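Local structure of cellulose 1,4-beta-cellobiosidase (Clostridium thermocellum, 3ZQX) at residues S34-K46 with G74-V86. The protein is a family 3b carbohydrate-binding module of a cellulosomal cellobiohydrolase, from a family that typically binds cellulose, here in an engineered form of a module perhaps deficient in adhesion. The protein carries 1 engineered substitution. Numbering follows the deposited sequence.
Sequences SLKDIVLRYYFTK and GDEHYLQLEFKDV. With CA (calcium ion), chain B.
The guanidinium of Arg41 lies flat on one face of the Tyr78 ring, their planes 12° apart, and Arg41 CD sits over the same face, 3.6 Å from the ring centroid. At the edge of the guanidinium, Gln80 OE1 accepts two bonds, from Arg41 NE (2.8 Å) and Arg41 NH2 (2.9 Å); amide and guanidinium are nearly coplanar, which helps hold both groups in their rotation. Arginine suits the place because one planar group can stack on a phenol and donate from its edge, in its own plane, to an amide oxygen.

Histidine suits the next site by using both nitrogens. The edge of His77 faces the Phe44 ring, the planes at 80°, while ND1 donates to Phe44 O (2.9 Å), which lies in the imidazole plane. Lys46 lays its methylenes over one imidazole face, and a water joins Lys46 NZ to His77 NE2. CG anti to the backbone N (chi1 -175°) lets His77 reach across.

At the other end, Leu35 CD2 makes a CH-pi contact over one face of Phe83, apolar residues suited to burial; Ile38 O lies at that ring's edge. Ser34 OG, a small hydroxyl serving both ways, donates to Asp85 OD1 (2.6 Å) and accepts from Lys36 N, an ST turn.

Between these ends, antiparallel strands 38-43 and 78-83 pair Leu40 with Leu81 and Tyr42 with Leu79, whose largely apolar side chains enter the core near Ile101. Thr45 then binds calcium through O and OG1, with Glu47, Asp110, Asn113 and Asp114 completing the protein ligands, a site characteristic of the CBM3 beta-sandwich.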
# COMPACT_ATOMS: atom_id res chain seq x y z
N SER A 34 -1.54 15.40 -8.88
CA SER A 34 -1.55 15.48 -7.43
C SER A 34 -1.85 14.10 -6.86
O SER A 34 -2.77 13.42 -7.32
CB SER A 34 -2.62 16.45 -6.94
OG SER A 34 -2.67 16.37 -5.53
N LEU A 35 -1.09 13.70 -5.85
CA LEU A 35 -1.37 12.47 -5.15
C LEU A 35 -2.76 12.47 -4.51
O LEU A 35 -3.28 11.40 -4.20
CB LEU A 35 -0.29 12.19 -4.10
CG LEU A 35 1.01 11.66 -4.70
CD1 LEU A 35 2.17 11.90 -3.75
CD2 LEU A 35 0.88 10.18 -5.01
N LYS A 36 -3.38 13.63 -4.33
CA LYS A 36 -4.73 13.65 -3.78
C LYS A 36 -5.69 12.86 -4.66
O LYS A 36 -6.76 12.43 -4.20
CB LYS A 36 -5.23 15.08 -3.61
CG LYS A 36 -5.69 15.72 -4.90
CD LYS A 36 -6.10 17.17 -4.70
CE LYS A 36 -6.52 17.81 -6.02
NZ LYS A 36 -7.66 17.09 -6.64
N ASP A 37 -5.33 12.67 -5.93
CA ASP A 37 -6.17 11.97 -6.90
C ASP A 37 -5.86 10.48 -7.04
O ASP A 37 -6.49 9.78 -7.84
CB ASP A 37 -6.06 12.65 -8.27
CG ASP A 37 -6.65 14.03 -8.26
OD1 ASP A 37 -7.68 14.23 -7.57
OD2 ASP A 37 -6.09 14.92 -8.91
N ILE A 38 -4.92 9.98 -6.26
CA ILE A 38 -4.47 8.59 -6.38
C ILE A 38 -4.81 7.78 -5.13
O ILE A 38 -4.63 8.27 -4.01
CB ILE A 38 -2.95 8.56 -6.67
CG1 ILE A 38 -2.68 9.17 -8.05
CG2 ILE A 38 -2.40 7.15 -6.56
CD1 ILE A 38 -1.23 9.49 -8.33
N VAL A 39 -5.33 6.57 -5.33
CA VAL A 39 -5.68 5.66 -4.25
C VAL A 39 -4.84 4.40 -4.40
O VAL A 39 -4.80 3.80 -5.48
CB VAL A 39 -7.17 5.28 -4.35
CG1 VAL A 39 -7.53 4.20 -3.35
CG2 VAL A 39 -8.06 6.51 -4.16
N LEU A 40 -4.15 4.01 -3.33
CA LEU A 40 -3.36 2.78 -3.30
C LEU A 40 -4.05 1.76 -2.40
O LEU A 40 -4.56 2.12 -1.34
CB LEU A 40 -1.95 3.08 -2.78
CG LEU A 40 -0.98 1.92 -2.56
CD1 LEU A 40 0.47 2.36 -2.72
CD2 LEU A 40 -1.19 1.25 -1.22
N ARG A 41 -4.06 0.48 -2.80
CA ARG A 41 -4.60 -0.57 -1.94
C ARG A 41 -3.66 -1.76 -1.80
O ARG A 41 -3.14 -2.27 -2.80
CB ARG A 41 -5.98 -1.04 -2.42
CG ARG A 41 -7.02 0.05 -2.32
CD ARG A 41 -8.39 -0.38 -2.82
NE ARG A 41 -9.33 0.72 -2.61
CZ ARG A 41 -10.57 0.78 -3.09
NH1 ARG A 41 -11.03 -0.20 -3.86
NH2 ARG A 41 -11.33 1.83 -2.82
N TYR A 42 -3.45 -2.16 -0.55
CA TYR A 42 -2.70 -3.35 -0.18
C TYR A 42 -3.68 -4.33 0.46
O TYR A 42 -4.30 -4.02 1.48
CB TYR A 42 -1.59 -2.98 0.83
CG TYR A 42 -0.81 -4.17 1.37
CD1 TYR A 42 -1.28 -4.89 2.46
CD2 TYR A 42 0.38 -4.58 0.78
CE1 TYR A 42 -0.58 -5.98 2.95
CE2 TYR A 42 1.08 -5.67 1.25
CZ TYR A 42 0.61 -6.37 2.34
OH TYR A 42 1.33 -7.45 2.79
N TYR A 43 -3.84 -5.48 -0.18
CA TYR A 43 -4.90 -6.44 0.16
C TYR A 43 -4.44 -7.45 1.19
O TYR A 43 -3.41 -8.10 1.02
CB TYR A 43 -5.39 -7.15 -1.11
CG TYR A 43 -5.95 -6.17 -2.11
CD1 TYR A 43 -7.26 -5.74 -2.02
CD2 TYR A 43 -5.14 -5.60 -3.10
CE1 TYR A 43 -7.78 -4.81 -2.91
CE2 TYR A 43 -5.64 -4.67 -4.00
CZ TYR A 43 -6.96 -4.28 -3.90
OH TYR A 43 -7.43 -3.35 -4.79
N PHE A 44 -5.20 -7.56 2.28
CA PHE A 44 -4.90 -8.54 3.31
C PHE A 44 -6.19 -8.91 4.01
O PHE A 44 -7.12 -8.11 4.08
CB PHE A 44 -3.86 -7.98 4.30
CG PHE A 44 -4.40 -6.95 5.26
CD1 PHE A 44 -4.55 -5.62 4.89
CD2 PHE A 44 -4.73 -7.31 6.56
CE1 PHE A 44 -5.02 -4.67 5.79
CE2 PHE A 44 -5.21 -6.37 7.47
CZ PHE A 44 -5.34 -5.04 7.08
N THR A 45 -6.22 -10.12 4.54
CA THR A 45 -7.37 -10.60 5.27
C THR A 45 -7.18 -10.33 6.75
O THR A 45 -6.12 -10.64 7.32
CB THR A 45 -7.58 -12.10 5.07
OG1 THR A 45 -6.34 -12.77 5.28
CG2 THR A 45 -8.09 -12.39 3.66
N LYS A 46 -8.19 -9.74 7.38
CA LYS A 46 -8.10 -9.45 8.80
C LYS A 46 -8.57 -10.63 9.64
O LYS A 46 -9.66 -11.16 9.42
CB LYS A 46 -8.81 -8.15 9.18
CG LYS A 46 -10.27 -8.09 8.88
CD LYS A 46 -10.84 -6.79 9.42
CE LYS A 46 -12.32 -6.70 9.15
NZ LYS A 46 -12.90 -5.39 9.55
N GLY A 74 -13.64 -9.61 3.93
CA GLY A 74 -13.27 -10.94 3.48
C GLY A 74 -12.05 -10.90 2.58
O GLY A 74 -11.06 -10.26 2.91
N ASP A 75 -12.13 -11.59 1.45
CA ASP A 75 -11.01 -11.68 0.53
C ASP A 75 -10.78 -10.40 -0.26
O ASP A 75 -9.81 -10.30 -1.02
CB ASP A 75 -11.16 -12.88 -0.40
CG ASP A 75 -10.84 -14.20 0.30
OD1 ASP A 75 -10.00 -14.20 1.22
OD2 ASP A 75 -11.44 -15.23 -0.08
N GLU A 76 -11.68 -9.43 -0.11
CA GLU A 76 -11.58 -8.14 -0.76
C GLU A 76 -11.00 -7.06 0.16
O GLU A 76 -10.91 -5.90 -0.25
CB GLU A 76 -12.95 -7.67 -1.25
CG GLU A 76 -13.55 -8.50 -2.37
CD GLU A 76 -13.11 -8.04 -3.75
OE1 GLU A 76 -12.20 -7.20 -3.86
OE2 GLU A 76 -13.69 -8.55 -4.74
N HIS A 77 -10.62 -7.41 1.38
CA HIS A 77 -10.21 -6.43 2.38
C HIS A 77 -8.84 -5.82 2.08
O HIS A 77 -7.96 -6.48 1.50
CB HIS A 77 -10.22 -7.13 3.74
CG HIS A 77 -9.93 -6.21 4.89
ND1 HIS A 77 -8.69 -6.10 5.48
CD2 HIS A 77 -10.75 -5.36 5.57
CE1 HIS A 77 -8.75 -5.21 6.46
NE2 HIS A 77 -9.99 -4.75 6.54
N TYR A 78 -8.65 -4.57 2.48
CA TYR A 78 -7.39 -3.87 2.21
C TYR A 78 -7.12 -2.72 3.17
O TYR A 78 -8.02 -2.15 3.80
CB TYR A 78 -7.36 -3.29 0.77
CG TYR A 78 -8.61 -2.48 0.44
CD1 TYR A 78 -8.73 -1.14 0.81
CD2 TYR A 78 -9.69 -3.07 -0.20
CE1 TYR A 78 -9.89 -0.43 0.55
CE2 TYR A 78 -10.85 -2.36 -0.47
CZ TYR A 78 -10.95 -1.04 -0.09
OH TYR A 78 -12.08 -0.30 -0.33
N LEU A 79 -5.83 -2.39 3.25
CA LEU A 79 -5.36 -1.06 3.60
C LEU A 79 -5.48 -0.17 2.37
O LEU A 79 -5.04 -0.55 1.28
CB LEU A 79 -3.88 -1.11 3.98
CG LEU A 79 -3.16 0.24 4.05
CD1 LEU A 79 -3.62 1.07 5.25
CD2 LEU A 79 -1.65 0.05 4.07
N GLN A 80 -6.05 1.02 2.55
CA GLN A 80 -6.08 2.03 1.52
C GLN A 80 -5.23 3.22 1.95
O GLN A 80 -5.31 3.69 3.09
CB GLN A 80 -7.53 2.50 1.29
CG GLN A 80 -7.65 3.69 0.35
CD GLN A 80 -9.05 3.83 -0.18
OE1 GLN A 80 -9.56 2.92 -0.82
NE2 GLN A 80 -9.71 4.95 0.12
N LEU A 81 -4.40 3.69 1.03
CA LEU A 81 -3.72 4.96 1.23
C LEU A 81 -4.22 5.98 0.23
O LEU A 81 -4.23 5.74 -0.99
CB LEU A 81 -2.21 4.85 1.08
CG LEU A 81 -1.51 4.03 2.14
CD1 LEU A 81 -0.02 4.03 1.88
CD2 LEU A 81 -1.83 4.56 3.53
N GLU A 82 -4.67 7.09 0.78
CA GLU A 82 -4.93 8.30 0.03
C GLU A 82 -3.91 9.34 0.50
O GLU A 82 -3.10 9.07 1.38
CB GLU A 82 -6.37 8.75 0.21
CG GLU A 82 -7.34 7.84 -0.53
CD GLU A 82 -8.78 8.09 -0.17
OE1 GLU A 82 -9.15 7.78 0.98
OE2 GLU A 82 -9.54 8.57 -1.03
N PHE A 83 -3.96 10.52 -0.10
CA PHE A 83 -2.91 11.51 0.09
C PHE A 83 -3.50 12.90 0.10
O PHE A 83 -4.52 13.17 -0.51
CB PHE A 83 -1.90 11.44 -1.06
CG PHE A 83 -1.30 10.07 -1.24
CD1 PHE A 83 -1.94 9.13 -2.03
CD2 PHE A 83 -0.11 9.73 -0.62
CE1 PHE A 83 -1.41 7.85 -2.17
CE2 PHE A 83 0.42 8.45 -0.76
CZ PHE A 83 -0.23 7.52 -1.54
N LYS A 84 -2.83 13.79 0.81
CA LYS A 84 -3.09 15.22 0.68
C LYS A 84 -2.53 15.71 -0.66
O LYS A 84 -2.01 14.91 -1.45
CB LYS A 84 -2.45 15.96 1.85
CG LYS A 84 -3.10 15.60 3.18
CD LYS A 84 -2.58 16.44 4.33
CE LYS A 84 -3.20 16.00 5.65
NZ LYS A 84 -2.54 16.68 6.80
N ASP A 85 -2.61 17.02 -0.91
CA ASP A 85 -2.33 17.50 -2.26
C ASP A 85 -0.82 17.73 -2.29
O ASP A 85 -0.32 18.85 -2.12
CB ASP A 85 -3.09 18.84 -2.43
CG ASP A 85 -2.94 19.46 -3.81
OD1 ASP A 85 -2.41 18.83 -4.73
OD2 ASP A 85 -3.38 20.62 -3.98
N VAL A 86 -0.14 16.70 -2.77
CA VAL A 86 1.30 16.65 -2.92
C VAL A 86 1.50 16.32 -4.37
O VAL A 86 0.96 15.33 -4.87
CB VAL A 86 1.97 15.56 -2.05
CG1 VAL A 86 3.45 15.43 -2.41
CG2 VAL A 86 1.82 15.88 -0.57
CA CA B . -4.50 -12.41 7.05
O HOH W 1 -8.49 10.09 -3.00
O HOH W 2 -5.66 10.30 -2.51
O HOH W 3 -10.64 -9.87 5.70
O HOH W 4 -11.73 -3.40 8.07
O HOH W 5 -3.04 -10.53 7.86